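Side-chain contacts in VP2 (Primate bocaparvovirus 1, PDB 7L0Y), which self-assembles, in 60 copies, into the T=1 icosahedral capsid of human bocavirus 1: residues P489-D494 with I500-Y505; L91-K96 with E471-A476; C224-N229 with V457-R462. All blocks are in the same frame, centred on the assembly; numbering follows the deposited sequence.

Interaction 1 of 3, residues P489-D494 with I500-Y505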
loop_
_atom_site.group_PDB
_atom_site.type_symbol
_atom_site.label_atom_id
_atom_site.label_comp_id
_atom_site.label_asym_id
_atom_site.label_seq_id
_atom_site.Cartn_x
_atom_site.Cartn_y
_atom_site.Cartn_z
ATOM N N PRO A 489 -61.248 -50.916 83.542
ATOM C CA PRO A 489 -60.764 -51.844 82.515
ATOM C C PRO A 489 -59.251 -52.007 82.547
ATOM O O PRO A 489 -58.539 -51.382 83.329
ATOM C CB PRO A 489 -61.230 -51.194 81.211
ATOM C CG PRO A 489 -61.324 -49.758 81.534
ATOM C CD PRO A 489 -61.781 -49.679 82.954
ATOM N N THR A 490 -58.764 -52.842 81.626
ATOM C CA THR A 490 -57.436 -53.427 81.775
ATOM C C THR A 490 -56.330 -52.385 81.797
ATOM O O THR A 490 -55.552 -52.329 82.743
ATOM C CB THR A 490 -57.168 -54.445 80.675
ATOM O OG1 THR A 490 -58.043 -55.563 80.836
ATOM C CG2 THR A 490 -55.744 -54.922 80.748
ATOM N N TYR A 491 -56.201 -51.578 80.760
ATOM C CA TYR A 491 -55.064 -50.675 80.686
ATOM C C TYR A 491 -55.372 -49.294 81.242
ATOM O O TYR A 491 -54.648 -48.340 80.958
ATOM C CB TYR A 491 -54.529 -50.615 79.264
ATOM C CG TYR A 491 -53.932 -51.933 78.860
ATOM C CD1 TYR A 491 -52.665 -52.290 79.278
ATOM C CD2 TYR A 491 -54.630 -52.820 78.066
ATOM C CE1 TYR A 491 -52.112 -53.478 78.914
ATOM C CE2 TYR A 491 -54.082 -54.012 77.700
ATOM C CZ TYR A 491 -52.822 -54.340 78.124
ATOM O OH TYR A 491 -52.271 -55.542 77.756
ATOM N N HIS A 492 -56.481 -49.151 81.938
ATOM C CA HIS A 492 -56.868 -47.903 82.555
ATOM C C HIS A 492 -56.237 -47.832 83.947
ATOM O O HIS A 492 -55.515 -48.733 84.376
ATOM C CB HIS A 492 -58.391 -47.838 82.590
ATOM C CG HIS A 492 -58.947 -46.457 82.692
ATOM N ND1 HIS A 492 -58.828 -45.539 81.675
ATOM C CD2 HIS A 492 -59.642 -45.842 83.675
ATOM C CE1 HIS A 492 -59.412 -44.412 82.029
ATOM N NE2 HIS A 492 -59.917 -44.570 83.237
ATOM N N VAL A 493 -56.514 -46.769 84.669
ATOM C CA VAL A 493 -55.970 -46.616 86.015
ATOM C C VAL A 493 -57.073 -46.700 87.060
ATOM O O VAL A 493 -58.215 -46.289 86.848
ATOM C CB VAL A 493 -55.171 -45.305 86.166
ATOM C CG1 VAL A 493 -53.902 -45.381 85.364
ATOM C CG2 VAL A 493 -56.002 -44.131 85.707
ATOM N N ASP A 494 -56.693 -47.220 88.215
ATOM C CA ASP A 494 -57.529 -47.390 89.392
ATOM C C ASP A 494 -57.906 -46.032 89.971
ATOM O O ASP A 494 -57.226 -45.029 89.739
ATOM C CB ASP A 494 -56.734 -48.192 90.419
ATOM C CG ASP A 494 -57.559 -48.717 91.553
ATOM O OD1 ASP A 494 -58.791 -48.752 91.460
ATOM O OD2 ASP A 494 -56.961 -49.088 92.581
ATOM N N ILE A 500 -54.103 -50.964 86.074
ATOM C CA ILE A 500 -54.669 -52.302 86.004
ATOM C C ILE A 500 -53.829 -53.098 85.015
ATOM O O ILE A 500 -53.448 -52.587 83.961
ATOM C CB ILE A 500 -56.148 -52.253 85.594
ATOM C CG1 ILE A 500 -56.912 -51.262 86.472
ATOM C CG2 ILE A 500 -56.777 -53.623 85.652
ATOM C CD1 ILE A 500 -56.805 -51.531 87.938
ATOM N N GLN A 501 -53.450 -54.301 85.395
ATOM C CA GLN A 501 -52.669 -55.126 84.499
ATOM C C GLN A 501 -53.567 -56.057 83.698
ATOM O O GLN A 501 -54.686 -56.362 84.110
ATOM C CB GLN A 501 -51.648 -55.926 85.289
ATOM C CG GLN A 501 -50.639 -55.069 86.004
ATOM C CD GLN A 501 -49.859 -54.181 85.067
ATOM O OE1 GLN A 501 -49.483 -54.588 83.975
ATOM N NE2 GLN A 501 -49.615 -52.953 85.492
ATOM N N PRO A 502 -53.100 -56.522 82.540
ATOM C CA PRO A 502 -53.788 -57.625 81.860
ATOM C C PRO A 502 -53.749 -58.881 82.713
ATOM O O PRO A 502 -52.711 -59.233 83.272
ATOM C CB PRO A 502 -52.993 -57.794 80.562
ATOM C CG PRO A 502 -51.676 -57.189 80.845
ATOM C CD PRO A 502 -51.948 -56.043 81.761
ATOM N N THR A 503 -54.903 -59.526 82.862
ATOM C CA THR A 503 -54.959 -60.735 83.672
ATOM C C THR A 503 -54.829 -61.991 82.822
ATOM O O THR A 503 -54.665 -63.090 83.358
ATOM C CB THR A 503 -56.251 -60.768 84.484
ATOM O OG1 THR A 503 -57.378 -60.674 83.608
ATOM C CG2 THR A 503 -56.281 -59.625 85.458
ATOM N N SER A 504 -54.885 -61.858 81.505
ATOM C CA SER A 504 -54.804 -63.014 80.634
ATOM C C SER A 504 -53.778 -62.778 79.542
ATOM O O SER A 504 -53.317 -61.659 79.313
ATOM C CB SER A 504 -56.158 -63.354 79.999
ATOM O OG SER A 504 -56.574 -62.361 79.086
ATOM N N TYR A 505 -53.433 -63.873 78.870
ATOM C CA TYR A 505 -52.415 -63.832 77.832
ATOM C C TYR A 505 -52.910 -63.095 76.597
ATOM O O TYR A 505 -52.133 -62.421 75.914
ATOM C CB TYR A 505 -51.996 -65.260 77.496
ATOM C CG TYR A 505 -51.020 -65.393 76.369
ATOM C CD1 TYR A 505 -49.693 -65.064 76.540
ATOM C CD2 TYR A 505 -51.420 -65.877 75.142
ATOM C CE1 TYR A 505 -48.799 -65.195 75.522
ATOM C CE2 TYR A 505 -50.534 -66.012 74.117
ATOM C CZ TYR A 505 -49.223 -65.670 74.309
ATOM O OH TYR A 505 -48.325 -65.804 73.278
#
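First torsions of nearly the same size, -67°, set T490 and Y491 against P502. In T490 this turns the methyl CG2 opposite the backbone N, where it meets P502 CA at 3.5 Å, while OG1 lies opposite the carbonyl carbon, beside the backbone N, and bonds to S480 N. In Y491 it lays the ring opposite the carbonyl carbon. The CB leaves pointing away from 500-505, but the far end of the ring comes back, bringing CE1 to 3.8 Å from P502 CD and OH to 3.6 Å from P502 CG. Ring and proline cross at about a right angle. The T490 methyl also covers one face of the Y491 ring, toward its rim, so it touches both tyrosine and proline where they meet. The phenol oxygen touches P502 only by packing; its polar partner is the backbone O of Q507, which fixes the end of the ring.

I500 buries the most surface of any residue in the contact. Its N donates to H492 O at 3.1 Å, nearly straight at the hydrogen (163°) and almost in line with the carbonyl bond. The longer isoleucine branch packs on backbone oxygens: CG1 lies 3.5 Å from P489 O and 3.6 Å from H492 O. At the far end CD1 reaches D494 CB at 4.2 Å, while the D494 carboxylate bonds to E484 N and T496 OG1.

Two neighbouring subunits pack on the turn: F199 of one on H492 and V493, P470 of the other on Y491. The type I beta turn P489 to H492 forms one end of a short irregular loop, whose other end, from I500, is tied back by one backbone bond and apolar packing, in a subunit interface of the capsid.

Interaction 2 of 3, residues L91-K96 with E471-A476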
loop_
_atom_site.group_PDB
_atom_site.type_symbol
_atom_site.label_atom_id
_atom_site.label_comp_id
_atom_site.label_asym_id
_atom_site.label_seq_id
_atom_site.Cartn_x
_atom_site.Cartn_y
_atom_site.Cartn_z
ATOM N N LEU A 91 -49.989 -52.234 65.895
ATOM C CA LEU A 91 -48.887 -52.947 65.273
ATOM C C LEU A 91 -49.278 -54.378 64.939
ATOM O O LEU A 91 -49.030 -54.856 63.830
ATOM C CB LEU A 91 -47.685 -52.927 66.204
ATOM C CG LEU A 91 -46.401 -53.586 65.723
ATOM C CD1 LEU A 91 -45.800 -52.768 64.615
ATOM C CD2 LEU A 91 -45.453 -53.764 66.872
ATOM N N THR A 92 -49.891 -55.078 65.884
ATOM C CA THR A 92 -50.207 -56.481 65.678
ATOM C C THR A 92 -51.458 -56.690 64.845
ATOM O O THR A 92 -51.649 -57.781 64.309
ATOM C CB THR A 92 -50.354 -57.196 67.022
ATOM O OG1 THR A 92 -51.357 -56.548 67.807
ATOM C CG2 THR A 92 -49.049 -57.180 67.774
ATOM N N ASN A 93 -52.324 -55.689 64.736
ATOM C CA ASN A 93 -53.456 -55.819 63.831
ATOM C C ASN A 93 -53.090 -55.472 62.395
ATOM O O ASN A 93 -53.610 -56.089 61.464
ATOM C CB ASN A 93 -54.623 -54.959 64.306
ATOM C CG ASN A 93 -55.354 -55.571 65.478
ATOM O OD1 ASN A 93 -55.293 -56.773 65.694
ATOM N ND2 ASN A 93 -56.067 -54.751 66.225
ATOM N N GLU A 94 -52.241 -54.470 62.184
ATOM C CA GLU A 94 -52.070 -53.913 60.852
ATOM C C GLU A 94 -50.825 -54.371 60.105
ATOM O O GLU A 94 -50.663 -53.996 58.944
ATOM C CB GLU A 94 -52.072 -52.386 60.914
ATOM C CG GLU A 94 -53.383 -51.796 61.370
ATOM C CD GLU A 94 -53.402 -50.291 61.269
ATOM O OE1 GLU A 94 -52.348 -49.704 60.954
ATOM O OE2 GLU A 94 -54.467 -49.687 61.501
ATOM N N TYR A 95 -49.946 -55.160 60.709
ATOM C CA TYR A 95 -48.675 -55.451 60.062
ATOM C C TYR A 95 -48.327 -56.919 60.203
ATOM O O TYR A 95 -48.500 -57.504 61.273
ATOM C CB TYR A 95 -47.540 -54.613 60.646
ATOM C CG TYR A 95 -47.750 -53.136 60.512
ATOM C CD1 TYR A 95 -47.491 -52.490 59.322
ATOM C CD2 TYR A 95 -48.185 -52.382 61.585
ATOM C CE1 TYR A 95 -47.679 -51.154 59.195
ATOM C CE2 TYR A 95 -48.376 -51.042 61.466
ATOM C CZ TYR A 95 -48.117 -50.428 60.269
ATOM O OH TYR A 95 -48.295 -49.075 60.144
ATOM N N LYS A 96 -47.825 -57.503 59.119
ATOM C CA LYS A 96 -47.424 -58.901 59.145
ATOM C C LYS A 96 -46.052 -59.119 59.759
ATOM O O LYS A 96 -45.769 -60.224 60.226
ATOM C CB LYS A 96 -47.459 -59.476 57.733
ATOM C CG LYS A 96 -46.638 -58.699 56.761
ATOM C CD LYS A 96 -46.686 -59.318 55.398
ATOM C CE LYS A 96 -45.879 -60.583 55.332
ATOM N NZ LYS A 96 -45.936 -61.189 53.973
ATOM N N GLU A 471 -60.678 -61.723 59.249
ATOM C CA GLU A 471 -59.711 -62.338 60.133
ATOM C C GLU A 471 -59.888 -61.873 61.577
ATOM O O GLU A 471 -60.481 -60.832 61.863
ATOM C CB GLU A 471 -58.301 -62.068 59.622
ATOM C CG GLU A 471 -57.975 -62.881 58.389
ATOM C CD GLU A 471 -56.632 -62.545 57.761
ATOM O OE1 GLU A 471 -56.029 -61.509 58.112
ATOM O OE2 GLU A 471 -56.175 -63.328 56.903
ATOM N N ARG A 472 -59.392 -62.694 62.492
ATOM C CA ARG A 472 -59.333 -62.338 63.901
ATOM C C ARG A 472 -58.447 -61.121 64.134
ATOM O O ARG A 472 -57.392 -60.973 63.521
ATOM C CB ARG A 472 -58.797 -63.515 64.700
ATOM C CG ARG A 472 -58.659 -63.240 66.151
ATOM C CD ARG A 472 -58.084 -64.413 66.858
ATOM N NE ARG A 472 -57.957 -64.153 68.280
ATOM C CZ ARG A 472 -57.600 -65.067 69.168
ATOM N NH1 ARG A 472 -57.508 -64.745 70.449
ATOM N NH2 ARG A 472 -57.329 -66.300 68.770
ATOM N N ARG A 473 -58.878 -60.251 65.043
ATOM C CA ARG A 473 -58.126 -59.069 65.426
ATOM C C ARG A 473 -58.113 -58.948 66.941
ATOM O O ARG A 473 -58.895 -59.589 67.639
ATOM C CB ARG A 473 -58.719 -57.804 64.798
ATOM C CG ARG A 473 -58.683 -57.806 63.294
ATOM C CD ARG A 473 -57.276 -57.626 62.825
ATOM N NE ARG A 473 -57.147 -57.733 61.385
ATOM C CZ ARG A 473 -56.876 -58.869 60.753
ATOM N NH1 ARG A 473 -56.716 -59.984 61.441
ATOM N NH2 ARG A 473 -56.761 -58.890 59.437
ATOM N N HIS A 474 -57.203 -58.129 67.453
ATOM C CA HIS A 474 -57.224 -57.789 68.869
ATOM C C HIS A 474 -58.204 -56.661 69.119
ATOM O O HIS A 474 -58.197 -55.651 68.416
ATOM C CB HIS A 474 -55.840 -57.395 69.368
ATOM C CG HIS A 474 -54.862 -58.522 69.374
ATOM N ND1 HIS A 474 -55.033 -59.642 70.155
ATOM C CD2 HIS A 474 -53.687 -58.687 68.728
ATOM C CE1 HIS A 474 -54.018 -60.462 69.968
ATOM N NE2 HIS A 474 -53.185 -59.905 69.110
ATOM N N THR A 475 -59.045 -56.833 70.126
ATOM C CA THR A 475 -60.091 -55.878 70.431
ATOM C C THR A 475 -60.146 -55.629 71.929
ATOM O O THR A 475 -59.818 -56.501 72.736
ATOM C CB THR A 475 -61.449 -56.366 69.914
ATOM O OG1 THR A 475 -62.447 -55.376 70.175
ATOM C CG2 THR A 475 -61.840 -57.676 70.556
ATOM N N ALA A 476 -60.550 -54.414 72.291
ATOM C CA ALA A 476 -60.748 -54.079 73.693
ATOM C C ALA A 476 -61.839 -54.915 74.340
ATOM O O ALA A 476 -61.898 -54.987 75.568
ATOM C CB ALA A 476 -61.092 -52.603 73.835
#
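Helix 85-94 brings its last turn up to the extended, irregular chain 471-476, and the backbones come closest at N93 and R473, with CA atoms 5.9 Å apart. The amide of N93 reads both polar backbone atoms of H474. OD1 accepts from H474 N at 2.9 Å along a nearly straight bond (172°), and ND2 gives a hydrogen to H474 O at 3.2 Å. Each acceptor is met in its carbonyl plane on a lone pair, so the two bonds fix the rotation of the amide. H474 O also takes a bond from Q89 NE2, one turn earlier on the helix.

R473 runs past the same amide, its CD 3.6 Å from N93 OD1. The chain bends at chi2 (-72°), bringing the guanidinium back so that NH2 forms a salt bridge with E471 OE1 at 3.0 Å, in the guanidinium plane; NH2 also bonds to Y463 OH. The H474 ring offers its edge to T92, CD2 lying 3.3 Å from OG1. The hydroxyl's hydrogen-bond partner is W88 O, and H474 NE2 bonds to P510 O.

R473 N and T475 OG1 bond reciprocally with T475 and R473 of a neighbouring subunit, consistent with a two-fold axis here. Within the chain, L91 and Y95 pack on V460 of strand 446-462, and the helix passes straight into strand 95-118, the chain turning a corner at K96, whose backbone bonds to N229 of strand 215-232.

Interaction 3 of 3, residues C224-N229 with V457-R462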
loop_
_atom_site.group_PDB
_atom_site.type_symbol
_atom_site.label_atom_id
_atom_site.label_comp_id
_atom_site.label_asym_id
_atom_site.label_seq_id
_atom_site.Cartn_x
_atom_site.Cartn_y
_atom_site.Cartn_z
ATOM N N CYS A 224 -31.344 -56.586 61.973
ATOM C CA CYS A 224 -32.190 -57.500 62.721
ATOM C C CYS A 224 -33.033 -58.370 61.808
ATOM O O CYS A 224 -33.408 -57.980 60.701
ATOM C CB CYS A 224 -33.120 -56.752 63.685
ATOM S SG CYS A 224 -32.301 -56.065 65.119
ATOM N N GLU A 225 -33.327 -59.562 62.307
ATOM C CA GLU A 225 -34.313 -60.408 61.666
ATOM C C GLU A 225 -35.707 -59.942 62.051
ATOM O O GLU A 225 -35.919 -59.377 63.126
ATOM C CB GLU A 225 -34.109 -61.868 62.066
ATOM C CG GLU A 225 -34.316 -62.137 63.538
ATOM C CD GLU A 225 -33.999 -63.571 63.921
ATOM O OE1 GLU A 225 -33.922 -64.435 63.020
ATOM O OE2 GLU A 225 -33.830 -63.840 65.128
ATOM N N TRP A 226 -36.658 -60.181 61.164
ATOM C CA TRP A 226 -38.026 -59.762 61.407
ATOM C C TRP A 226 -38.684 -60.648 62.449
ATOM O O TRP A 226 -38.482 -61.863 62.475
ATOM C CB TRP A 226 -38.823 -59.843 60.120
ATOM C CG TRP A 226 -38.348 -58.958 59.053
ATOM C CD1 TRP A 226 -37.392 -59.239 58.138
ATOM C CD2 TRP A 226 -38.853 -57.668 58.726
ATOM N NE1 TRP A 226 -37.241 -58.191 57.276
ATOM C CE2 TRP A 226 -38.136 -57.213 57.612
ATOM C CE3 TRP A 226 -39.836 -56.848 59.272
ATOM C CZ2 TRP A 226 -38.366 -55.977 57.036
ATOM C CZ3 TRP A 226 -40.066 -55.629 58.701
ATOM C CH2 TRP A 226 -39.338 -55.201 57.596
ATOM N N VAL A 227 -39.472 -60.034 63.313
ATOM C CA VAL A 227 -40.470 -60.754 64.087
ATOM C C VAL A 227 -41.773 -60.752 63.300
ATOM O O VAL A 227 -42.317 -59.694 62.972
ATOM C CB VAL A 227 -40.634 -60.163 65.495
ATOM C CG1 VAL A 227 -40.574 -58.698 65.454
ATOM C CG2 VAL A 227 -41.979 -60.563 66.068
ATOM N N ASN A 228 -42.250 -61.944 62.972
ATOM C CA ASN A 228 -43.357 -62.114 62.055
ATOM C C ASN A 228 -44.672 -62.181 62.808
ATOM O O ASN A 228 -44.798 -62.869 63.818
ATOM C CB ASN A 228 -43.171 -63.388 61.242
ATOM C CG ASN A 228 -41.915 -63.368 60.420
ATOM O OD1 ASN A 228 -41.107 -64.285 60.487
ATOM N ND2 ASN A 228 -41.740 -62.323 59.632
ATOM N N ASN A 229 -45.657 -61.446 62.317
ATOM C CA ASN A 229 -47.004 -61.534 62.839
ATOM C C ASN A 229 -47.862 -62.172 61.751
ATOM O O ASN A 229 -48.423 -61.491 60.897
ATOM C CB ASN A 229 -47.493 -60.140 63.216
ATOM C CG ASN A 229 -48.805 -60.146 63.928
ATOM O OD1 ASN A 229 -49.132 -61.074 64.651
ATOM N ND2 ASN A 229 -49.576 -59.097 63.726
ATOM N N VAL A 457 -36.820 -46.315 65.474
ATOM C CA VAL A 457 -37.471 -46.443 64.180
ATOM C C VAL A 457 -37.681 -47.925 63.921
ATOM O O VAL A 457 -36.740 -48.717 63.984
ATOM C CB VAL A 457 -36.640 -45.796 63.067
ATOM C CG1 VAL A 457 -37.309 -46.012 61.736
ATOM C CG2 VAL A 457 -36.478 -44.324 63.337
ATOM N N TRP A 458 -38.918 -48.305 63.657
ATOM C CA TRP A 458 -39.273 -49.691 63.411
ATOM C C TRP A 458 -39.546 -49.854 61.927
ATOM O O TRP A 458 -40.416 -49.176 61.380
ATOM C CB TRP A 458 -40.500 -50.079 64.225
ATOM C CG TRP A 458 -40.280 -50.031 65.685
ATOM C CD1 TRP A 458 -40.434 -48.957 66.493
ATOM C CD2 TRP A 458 -39.913 -51.119 66.530
ATOM N NE1 TRP A 458 -40.157 -49.295 67.784
ATOM C CE2 TRP A 458 -39.840 -50.623 67.834
ATOM C CE3 TRP A 458 -39.641 -52.463 66.305
ATOM C CZ2 TRP A 458 -39.497 -51.419 68.908
ATOM C CZ3 TRP A 458 -39.306 -53.246 67.366
ATOM C CH2 TRP A 458 -39.233 -52.727 68.652
ATOM N N GLU A 459 -38.805 -50.737 61.277
ATOM C CA GLU A 459 -39.137 -51.107 59.913
ATOM C C GLU A 459 -40.299 -52.084 59.947
ATOM O O GLU A 459 -40.237 -53.112 60.620
ATOM C CB GLU A 459 -37.934 -51.719 59.207
ATOM C CG GLU A 459 -38.178 -52.004 57.752
ATOM C CD GLU A 459 -36.966 -52.591 57.068
ATOM O OE1 GLU A 459 -35.931 -52.766 57.742
ATOM O OE2 GLU A 459 -37.048 -52.895 55.860
ATOM N N VAL A 460 -41.367 -51.757 59.240
ATOM C CA VAL A 460 -42.613 -52.486 59.396
ATOM C C VAL A 460 -43.174 -52.756 58.010
ATOM O O VAL A 460 -42.834 -52.075 57.041
ATOM C CB VAL A 460 -43.599 -51.684 60.278
ATOM C CG1 VAL A 460 -44.293 -50.592 59.488
ATOM C CG2 VAL A 460 -44.529 -52.586 61.026
ATOM N N GLU A 461 -44.001 -53.781 57.896
ATOM C CA GLU A 461 -44.500 -54.107 56.572
ATOM C C GLU A 461 -45.916 -54.637 56.699
ATOM O O GLU A 461 -46.188 -55.465 57.569
ATOM C CB GLU A 461 -43.543 -55.099 55.902
ATOM C CG GLU A 461 -43.705 -55.254 54.424
ATOM C CD GLU A 461 -44.542 -56.424 54.049
ATOM O OE1 GLU A 461 -44.517 -57.413 54.795
ATOM O OE2 GLU A 461 -45.218 -56.359 53.007
ATOM N N ARG A 462 -46.814 -54.148 55.850
ATOM C CA ARG A 462 -48.219 -54.496 55.982
ATOM C C ARG A 462 -48.516 -55.813 55.281
ATOM O O ARG A 462 -47.685 -56.376 54.567
ATOM C CB ARG A 462 -49.105 -53.403 55.399
ATOM C CG ARG A 462 -49.001 -52.094 56.105
ATOM C CD ARG A 462 -49.991 -51.114 55.572
ATOM N NE ARG A 462 -49.860 -49.817 56.217
ATOM C CZ ARG A 462 -50.400 -49.505 57.386
ATOM N NH1 ARG A 462 -51.108 -50.401 58.054
ATOM N NH2 ARG A 462 -50.228 -48.295 57.887
#
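W226 brings the outer rim of its six-membered ring (CZ2, CH2, CZ3) against E459 in 457-462, the end of strand 446-462. CH2 touches E459 CG at 3.4 Å and CZ3 comes to 3.2 Å from E459 O, while CZ2 lies 3.6 Å from E459 OE2. V460 CA sits at the ring's edge near its plane, and E461 CB is just within touch of CZ3, so the indole stands over the strand rather than lying flat on it.

E459 leaves its strand with CG opposite the backbone N (chi1 -175°) and stays extended beyond it, which carries the carboxylate past the ring; the two planes are 64° apart. The next shell belongs to strand 95-118. R99 makes a salt bridge to E459 OE1 and also bonds to C224 O, joining both sides of the contact. R97 forms a cation-pi interaction with the W226 ring and a long, weak ion pair with E461.

No hydrogen bond passes directly between the two segments. Contact is van der Waals packing of an indole against an aliphatic stem, its carboxylate and a peptide; polar links run through strand 95-118, chiefly R99, with R97 adding its cation-pi contact. The salt bridge with R99 probably stabilises the negative charge of E459 beside the aromatic ring.

In the fold
From the N terminus, the end of helix 85-94 and the start of strand 95-118 come first, and the loop they open is closed only when the chain returns at 471-476, as interaction 2. Inside that long loop lies interaction 3; strand 95-118 pairs with both of its strands. The two contacts touch, T92 and K96 probably bonding to N229, and their centres are 15 Å apart. Interaction 1 follows in series, a local loop closed before strand 516-517, about 7 Å from interaction 2 at the nearest atoms. Interaction 2 ties the end of helix 85-94 to the loop after strand 446-462, and interaction 3 packs strand 215-232 on strand 446-462, while interactions 1 and 2 both face the same neighbouring subunit.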